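Local coordinates for protein transaminase (Bacillus megaterium, PDB 5G0A) that catalyses amino-group transfer with pyridoxal-5'-phosphate as cofactor, as an S-selective omega-transaminase of the class-III aminotransferase family, at residues R160-R165 and V402-N407; P193-F198 and V238-G243. All blocks are in the same frame, centred on the assembly; numbering follows the deposited sequence.

Contact 1. Residues R160-R165 and V402-N407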
ATOM      1  N   ARG B 160     -16.812  -2.352   3.599  1.00 25.19           N
ATOM      2  CA  ARG B 160     -17.115  -2.098   2.184  1.00 27.96           C
ATOM      3  C   ARG B 160     -18.554  -1.591   2.031  1.00 28.50           C
ATOM      4  O   ARG B 160     -19.287  -1.963   1.123  1.00 29.24           O
ATOM      5  CB  ARG B 160     -16.848  -3.351   1.332  1.00 27.11           C
ATOM      6  CG  ARG B 160     -15.405  -3.829   1.320  1.00 28.29           C
ATOM      7  CD  ARG B 160     -14.418  -2.754   0.882  1.00 28.96           C
ATOM      8  NE  ARG B 160     -14.964  -1.883  -0.154  1.00 29.85           N
ATOM      9  CZ  ARG B 160     -14.523  -0.655  -0.429  1.00 30.24           C
ATOM     10  NH1 ARG B 160     -13.484  -0.142   0.220  1.00 28.73           N
ATOM     11  NH2 ARG B 160     -15.124   0.068  -1.364  1.00 31.24           N
ATOM     12  N   LEU B 161     -18.941  -0.723   2.956  1.00 29.53           N
ATOM     13  CA  LEU B 161     -20.238  -0.067   2.897  1.00 30.75           C
ATOM     14  C   LEU B 161     -19.932   1.365   2.506  1.00 29.49           C
ATOM     15  O   LEU B 161     -19.400   2.118   3.307  1.00 30.62           O
ATOM     16  CB  LEU B 161     -20.932  -0.142   4.270  1.00 30.85           C
ATOM     17  CG  LEU B 161     -22.388   0.337   4.307  1.00 32.67           C
ATOM     18  CD1 LEU B 161     -23.253  -0.523   3.403  1.00 32.68           C
ATOM     19  CD2 LEU B 161     -22.908   0.313   5.735  1.00 31.91           C
ATOM     20  N   ARG B 162     -20.247   1.718   1.255  1.00 29.94           N
ATOM     21  CA  ARG B 162     -19.767   2.952   0.612  1.00 31.42           C
ATOM     22  C   ARG B 162     -20.072   4.227   1.394  1.00 30.98           C
ATOM     23  O   ARG B 162     -19.268   5.166   1.421  1.00 31.08           O
ATOM     24  CB  ARG B 162     -20.403   3.066  -0.778  1.00 31.68           C
ATOM     25  CG  ARG B 162     -19.796   4.129  -1.662  1.00 33.52           C
ATOM     26  CD  ARG B 162     -20.449   4.079  -3.030  1.00 32.34           C
ATOM     27  NE  ARG B 162     -19.949   5.142  -3.896  1.00 35.37           N
ATOM     28  CZ  ARG B 162     -20.635   5.661  -4.911  1.00 38.58           C
ATOM     29  NH1 ARG B 162     -21.881   5.243  -5.162  1.00 37.82           N
ATOM     30  NH2 ARG B 162     -20.081   6.614  -5.664  1.00 39.35           N
ATOM     31  N   SER B 163     -21.238   4.236   2.033  1.00 30.68           N
ATOM     32  CA  SER B 163     -21.782   5.411   2.692  1.00 30.70           C
ATOM     33  C   SER B 163     -21.316   5.581   4.132  1.00 31.32           C
ATOM     34  O   SER B 163     -21.736   6.513   4.812  1.00 31.66           O
ATOM     35  CB  SER B 163     -23.322   5.350   2.672  1.00 32.30           C
ATOM     36  OG  SER B 163     -23.808   4.107   3.177  1.00 33.24           O
ATOM     37  N   TYR B 164     -20.444   4.691   4.595  1.00 30.67           N
ATOM     38  CA  TYR B 164     -20.021   4.728   5.983  1.00 29.92           C
ATOM     39  C   TYR B 164     -18.508   4.642   6.154  1.00 30.96           C
ATOM     40  O   TYR B 164     -18.026   4.133   7.163  1.00 34.00           O
ATOM     41  CB  TYR B 164     -20.758   3.637   6.786  1.00 31.95           C
ATOM     42  CG  TYR B 164     -22.148   4.084   7.169  1.00 33.21           C
ATOM     43  CD1 TYR B 164     -22.361   4.807   8.345  1.00 35.26           C
ATOM     44  CD2 TYR B 164     -23.239   3.826   6.343  1.00 31.50           C
ATOM     45  CE1 TYR B 164     -23.629   5.242   8.693  1.00 36.05           C
ATOM     46  CE2 TYR B 164     -24.514   4.253   6.693  1.00 33.96           C
ATOM     47  CZ  TYR B 164     -24.694   4.966   7.859  1.00 36.54           C
ATOM     48  OH  TYR B 164     -25.945   5.406   8.223  1.00 42.92           O
ATOM     49  N   ARG B 165     -17.759   5.191   5.195  1.00 28.99           N
ATOM     50  CA  ARG B 165     -16.308   5.109   5.248  1.00 27.82           C
ATOM     51  C   ARG B 165     -15.630   6.452   5.564  1.00 27.97           C
ATOM     52  O   ARG B 165     -14.507   6.705   5.137  1.00 27.60           O
ATOM     53  CB  ARG B 165     -15.782   4.500   3.940  1.00 28.51           C
ATOM     54  CG  ARG B 165     -16.077   3.010   3.785  1.00 31.37           C
ATOM     55  CD  ARG B 165     -15.626   2.482   2.417  1.00 31.69           C
ATOM     56  NE  ARG B 165     -14.262   2.909   2.097  1.00 33.02           N
ATOM     57  CZ  ARG B 165     -13.160   2.395   2.643  1.00 33.30           C
ATOM     58  NH1 ARG B 165     -13.247   1.385   3.493  1.00 30.32           N
ATOM     59  NH2 ARG B 165     -11.966   2.883   2.308  1.00 33.44           N
ATOM     60  N   VAL B 402     -34.811   3.355  -4.837  1.00 47.06           N
ATOM     61  CA  VAL B 402     -33.471   3.917  -4.975  1.00 46.15           C
ATOM     62  C   VAL B 402     -32.554   2.879  -5.614  1.00 45.62           C
ATOM     63  O   VAL B 402     -32.154   1.914  -4.966  1.00 45.12           O
ATOM     64  CB  VAL B 402     -32.918   4.425  -3.618  1.00 44.70           C
ATOM     65  CG1 VAL B 402     -31.501   4.959  -3.767  1.00 44.52           C
ATOM     66  CG2 VAL B 402     -33.821   5.508  -3.049  1.00 43.16           C
ATOM     67  N   LYS B 403     -32.235   3.083  -6.892  1.00 44.64           N
ATOM     68  CA  LYS B 403     -31.554   2.061  -7.699  1.00 46.78           C
ATOM     69  C   LYS B 403     -30.188   1.649  -7.151  1.00 44.38           C
ATOM     70  O   LYS B 403     -29.874   0.461  -7.125  1.00 43.39           O
ATOM     71  CB  LYS B 403     -31.408   2.502  -9.161  1.00 49.87           C
ATOM     72  CG  LYS B 403     -31.147   1.338 -10.109  1.00 54.58           C
ATOM     73  CD  LYS B 403     -30.473   1.766 -11.403  1.00 58.72           C
ATOM     74  CE  LYS B 403     -30.348   0.578 -12.346  1.00 60.66           C
ATOM     75  NZ  LYS B 403     -29.301   0.780 -13.382  1.00 63.02           N
ATOM     76  N   LEU B 404     -29.387   2.629  -6.726  1.00 42.75           N
ATOM     77  CA  LEU B 404     -28.055   2.357  -6.154  1.00 41.94           C
ATOM     78  C   LEU B 404     -28.112   1.541  -4.866  1.00 40.57           C
ATOM     79  O   LEU B 404     -27.108   0.948  -4.472  1.00 38.94           O
ATOM     80  CB  LEU B 404     -27.250   3.651  -5.940  1.00 41.61           C
ATOM     81  CG  LEU B 404     -26.380   4.216  -7.077  1.00 44.31           C
ATOM     82  CD1 LEU B 404     -25.964   5.655  -6.775  1.00 43.26           C
ATOM     83  CD2 LEU B 404     -25.149   3.355  -7.356  1.00 42.95           C
ATOM     84  N   ASP B 405     -29.287   1.499  -4.232  1.00 38.24           N
ATOM     85  CA  ASP B 405     -29.540   0.632  -3.067  1.00 37.23           C
ATOM     86  C   ASP B 405     -28.392   0.771  -2.055  1.00 37.41           C
ATOM     87  O   ASP B 405     -28.099   1.883  -1.626  1.00 35.73           O
ATOM     88  CB  ASP B 405     -29.783  -0.819  -3.504  1.00 38.91           C
ATOM     89  CG  ASP B 405     -30.341  -1.697  -2.384  1.00 42.80           C
ATOM     90  OD1 ASP B 405     -31.304  -1.285  -1.692  1.00 42.48           O
ATOM     91  OD2 ASP B 405     -29.826  -2.821  -2.219  1.00 42.75           O
ATOM     92  N   ARG B 406     -27.719  -0.325  -1.721  1.00 35.15           N
ATOM     93  CA  ARG B 406     -26.719  -0.301  -0.657  1.00 36.38           C
ATOM     94  C   ARG B 406     -25.402   0.338  -1.115  1.00 36.84           C
ATOM     95  O   ARG B 406     -24.468   0.490  -0.316  1.00 36.09           O
ATOM     96  CB  ARG B 406     -26.513  -1.705  -0.066  1.00 38.63           C
ATOM     97  CG  ARG B 406     -27.718  -2.244   0.715  1.00 39.61           C
ATOM     98  CD  ARG B 406     -27.607  -3.752   0.932  1.00 40.59           C
ATOM     99  NE  ARG B 406     -28.736  -4.282   1.695  1.00 44.20           N
ATOM    100  CZ  ARG B 406     -29.878  -4.722   1.166  1.00 48.63           C
ATOM    101  NH1 ARG B 406     -30.063  -4.711  -0.153  1.00 48.72           N
ATOM    102  NH2 ARG B 406     -30.842  -5.189   1.960  1.00 46.12           N
ATOM    103  N   ASN B 407     -25.342   0.726  -2.392  1.00 36.39           N
ATOM    104  CA  ASN B 407     -24.216   1.487  -2.939  1.00 38.67           C
ATOM    105  C   ASN B 407     -24.513   2.987  -3.034  1.00 36.47           C
ATOM    106  O   ASN B 407     -23.775   3.729  -3.680  1.00 38.01           O
ATOM    107  CB  ASN B 407     -23.754   0.919  -4.300  1.00 38.13           C
ATOM    108  CG  ASN B 407     -22.812  -0.265  -4.150  1.00 39.20           C
ATOM    109  OD1 ASN B 407     -22.083  -0.359  -3.166  1.00 38.84           O
ATOM    110  ND2 ASN B 407     -22.821  -1.178  -5.131  1.00 38.69           N
TER
HETATM  111  O   HOH W   1     -21.907  -0.295  -0.087  1.00 37.67           O
HETATM  112  O   HOH W   2     -23.675   2.837   0.762  1.00 33.89           O

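Contact 2. Residues P193-F198 and V238-G243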
ATOM      1  N   PRO B 193     -18.009 -11.441  -2.555  1.00 27.98           N
ATOM      2  CA  PRO B 193     -19.413 -11.050  -2.754  1.00 28.62           C
ATOM      3  C   PRO B 193     -20.230 -11.058  -1.462  1.00 28.02           C
ATOM      4  O   PRO B 193     -19.943 -11.812  -0.535  1.00 28.13           O
ATOM      5  CB  PRO B 193     -19.963 -12.093  -3.740  1.00 30.35           C
ATOM      6  CG  PRO B 193     -18.883 -13.105  -3.953  1.00 29.88           C
ATOM      7  CD  PRO B 193     -17.597 -12.584  -3.397  1.00 29.68           C
ATOM      8  N   SER B 194     -21.232 -10.201  -1.396  1.00 29.17           N
ATOM      9  CA  SER B 194     -22.167 -10.274  -0.291  1.00 32.48           C
ATOM     10  C   SER B 194     -22.937 -11.609  -0.384  1.00 32.73           C
ATOM     11  O   SER B 194     -23.086 -12.173  -1.484  1.00 32.40           O
ATOM     12  CB  SER B 194     -23.122  -9.083  -0.343  1.00 35.75           C
ATOM     13  OG  SER B 194     -23.955  -9.154  -1.470  1.00 41.04           O
ATOM     14  N   PRO B 195     -23.435 -12.113   0.755  1.00 34.51           N
ATOM     15  CA  PRO B 195     -24.231 -13.342   0.723  1.00 35.83           C
ATOM     16  C   PRO B 195     -25.477 -13.270  -0.161  1.00 38.39           C
ATOM     17  O   PRO B 195     -25.975 -14.309  -0.591  1.00 43.17           O
ATOM     18  CB  PRO B 195     -24.671 -13.506   2.184  1.00 36.52           C
ATOM     19  CG  PRO B 195     -23.622 -12.815   2.965  1.00 36.14           C
ATOM     20  CD  PRO B 195     -23.249 -11.617   2.137  1.00 33.65           C
ATOM     21  N   ASN B 196     -25.978 -12.065  -0.417  1.00 40.89           N
ATOM     22  CA  ASN B 196     -27.229 -11.872  -1.158  1.00 43.92           C
ATOM     23  C   ASN B 196     -27.033 -11.485  -2.623  1.00 46.24           C
ATOM     24  O   ASN B 196     -27.989 -11.095  -3.296  1.00 43.75           O
ATOM     25  CB  ASN B 196     -28.095 -10.807  -0.473  1.00 44.83           C
ATOM     26  CG  ASN B 196     -28.894 -11.354   0.703  1.00 50.36           C
ATOM     27  OD1 ASN B 196     -28.902 -12.560   0.971  1.00 51.36           O
ATOM     28  ND2 ASN B 196     -29.585 -10.462   1.402  1.00 48.38           N
ATOM     29  N   MET B 197     -25.800 -11.585  -3.107  1.00 45.37           N
ATOM     30  CA  MET B 197     -25.423 -10.976  -4.385  1.00 50.98           C
ATOM     31  C   MET B 197     -26.012 -11.665  -5.618  1.00 50.66           C
ATOM     32  O   MET B 197     -26.376 -10.991  -6.587  1.00 53.38           O
ATOM     33  CB  MET B 197     -23.896 -10.893  -4.503  1.00 52.67           C
ATOM     34  CG  MET B 197     -23.409  -9.843  -5.489  1.00 60.07           C
ATOM     35  SD  MET B 197     -21.742  -9.267  -5.119  1.00 68.22           S
ATOM     36  CE  MET B 197     -21.529  -8.040  -6.412  1.00 68.80           C
ATOM     37  N   PHE B 198     -26.096 -12.994  -5.585  1.00 47.52           N
ATOM     38  CA  PHE B 198     -26.612 -13.760  -6.721  1.00 47.25           C
ATOM     39  C   PHE B 198     -27.991 -14.366  -6.450  1.00 49.33           C
ATOM     40  O   PHE B 198     -28.093 -15.470  -5.914  1.00 49.38           O
ATOM     41  CB  PHE B 198     -25.622 -14.856  -7.105  1.00 46.55           C
ATOM     42  CG  PHE B 198     -24.218 -14.351  -7.291  1.00 47.76           C
ATOM     43  CD1 PHE B 198     -23.894 -13.546  -8.381  1.00 50.31           C
ATOM     44  CD2 PHE B 198     -23.229 -14.648  -6.355  1.00 44.71           C
ATOM     45  CE1 PHE B 198     -22.602 -13.067  -8.545  1.00 50.06           C
ATOM     46  CE2 PHE B 198     -21.934 -14.175  -6.514  1.00 46.95           C
ATOM     47  CZ  PHE B 198     -21.620 -13.389  -7.611  1.00 48.82           C
ATOM     48  N   VAL B 238     -23.025 -12.041  10.602  1.00 27.53           N
ATOM     49  CA  VAL B 238     -24.033 -13.048  10.197  1.00 30.59           C
ATOM     50  C   VAL B 238     -25.264 -12.357   9.635  1.00 31.93           C
ATOM     51  O   VAL B 238     -25.976 -12.908   8.796  1.00 35.08           O
ATOM     52  CB  VAL B 238     -24.444 -14.032  11.305  1.00 29.34           C
ATOM     53  CG1 VAL B 238     -23.254 -14.833  11.807  1.00 32.00           C
ATOM     54  CG2 VAL B 238     -25.221 -13.334  12.427  1.00 30.07           C
ATOM     55  N   SER B 239     -25.532 -11.161  10.127  1.00 32.29           N
ATOM     56  CA  SER B 239     -26.544 -10.318   9.546  1.00 35.11           C
ATOM     57  C   SER B 239     -25.860  -8.985   9.385  1.00 38.09           C
ATOM     58  O   SER B 239     -25.392  -8.408  10.377  1.00 39.75           O
ATOM     59  CB  SER B 239     -27.744 -10.206  10.495  1.00 37.98           C
ATOM     60  OG  SER B 239     -28.717  -9.317   9.988  1.00 39.68           O
ATOM     61  N   GLN B 240     -25.759  -8.505   8.147  1.00 36.84           N
ATOM     62  CA  GLN B 240     -25.109  -7.213   7.909  1.00 36.49           C
ATOM     63  C   GLN B 240     -25.939  -6.147   8.603  1.00 39.89           C
ATOM     64  O   GLN B 240     -27.123  -5.986   8.296  1.00 40.69           O
ATOM     65  CB  GLN B 240     -24.919  -6.953   6.407  1.00 35.28           C
ATOM     66  CG  GLN B 240     -23.770  -7.783   5.829  1.00 34.77           C
ATOM     67  CD  GLN B 240     -23.693  -7.740   4.312  1.00 35.54           C
ATOM     68  OE1 GLN B 240     -24.717  -7.837   3.613  1.00 35.82           O
ATOM     69  NE2 GLN B 240     -22.470  -7.624   3.787  1.00 32.02           N
ATOM     70  N   GLY B 241     -25.317  -5.465   9.569  1.00 39.25           N
ATOM     71  CA  GLY B 241     -26.009  -4.539  10.469  1.00 39.45           C
ATOM     72  C   GLY B 241     -26.345  -3.248   9.765  1.00 39.85           C
ATOM     73  O   GLY B 241     -27.472  -3.061   9.299  1.00 43.32           O
ATOM     74  N   ALA B 242     -25.365  -2.356   9.666  1.00 36.67           N
ATOM     75  CA  ALA B 242     -25.529  -1.137   8.873  1.00 38.36           C
ATOM     76  C   ALA B 242     -25.898  -1.478   7.424  1.00 40.76           C
ATOM     77  O   ALA B 242     -26.735  -0.800   6.803  1.00 41.37           O
ATOM     78  CB  ALA B 242     -24.262  -0.290   8.923  1.00 35.99           C
ATOM     79  N   GLY B 243     -25.296  -2.547   6.899  1.00 39.42           N
ATOM     80  CA  GLY B 243     -25.561  -2.992   5.515  1.00 40.27           C
ATOM     81  C   GLY B 243     -26.956  -3.572   5.317  1.00 41.56           C
ATOM     82  O   GLY B 243     -27.418  -3.729   4.174  1.00 37.43           O
TER

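Contact 1. Residues R160-R165 and V402-N407
R162 reaches from the loop after helix 153-157 to the backbone of N407, joining two irregular loops of this class-III aminotransferase; the second includes a type I beta turn from V402 to D405. R162 NH1 donates to N407 O at 2.8 Å, meeting the oxygen nearly head-on (C=O...N 174°), at the guanidinium edge and close to its plane. CG stands anti to the backbone N (chi1 -168°) and the chain runs extended to NE, which brings CD within 3.4 Å of N407 O and sets NH1 beyond it on the same oxygen. With an alanine here, N407 O would probably lose its direct donor and the CD2 methyl of L404 its oblique neighbour, leaving the waters and the L161 contact to join the loops.

Behind this bond lies R406 O, approached by L161 CD1 at 4.0 Å; a branched apolar side chain suits this buried place, its other methyl reaching A242. One water accepts the backbone N-H of R162 and lies 2.7 Å from R406 O, with N407 OD1 also near. A second bridges S163 and R406, a short hydroxyl sufficing. Further out, N225 of the second subunit holds N407 OD1, and E229 there forms a weak, long ion pair with R162. R406 turns away to S244 O, its NH1 also making a weak salt-bridging bond to its neighbour D405. S163 OG donates to that second water across 2.7 Å.

Contact 2. Residues P193-F198 and V238-G243
The amide end of Q240 is laid against S194 and P195, where two loops of the PLP-dependent aminotransferase domain approach each other. No hydrogen bond crosses: the meeting is loose van der Waals contact, with NE2 of Q240 lying 4.4 Å from S194 CB and OE1 4.3 Å from P195 CD. The amide end rests between those two carbons, both its polar atoms at similar distances from each.

Q240 gets there by a long, nearly straight reach. Its CB points toward the other loop, and CD lies anti to CA (chi2 170°), which carries the amide out to its partners. Glutamine suits the place because NE2 donates to D147 OD1 and to E145 O; these two bonds probably fix the amide's rotation, and what it meets on the 193-198 side is aliphatic carbon. On the facing side S194 presents CB, while its hydroxyl is rotated (chi1 67°) so that OG lies farther from the amide than CB does. P195 offers a ring carbon and no N-H. Its restricted phi, -58°, fits the second position of the type I turn from S194 to M197, closed by M197 N to S194 O at 3.2 Å. Past Q240 the chain doubles back, and a beta carbon on G243 would come within 3.2 Å of Q240 CB, which makes glycine fitting there.

The two loops follow strands 189-192 and 231-236, which run parallel on either side of strand 140-144 in the central seven-stranded sheet. Q240 and P195 both touch R144 at the end of that intervening strand, while P193 and F198 pack on helix 214-226.

How the contacts relate
Contacts 1 and 2 have centres 12 Å apart and meet directly, contact 2 being nested along the chain within the loop closed by contact 1. R406 NE approaches G243 O at 2.9 Å, probably as a hydrogen bond, and L161 CD2 packs on A242 CB at 3.5 Å. E145, already bonded to Q240, also takes a weak bond from N407 ND2 through its carboxylate. Both contacts lie near the bound cofactor without touching it, the side chain of L161 about 9 Å and that of Q240 about 8 Å from PLP. E237, which lines the PLP pocket, directly precedes 238-243 and accepts G241 N. Both contacts also border the second subunit.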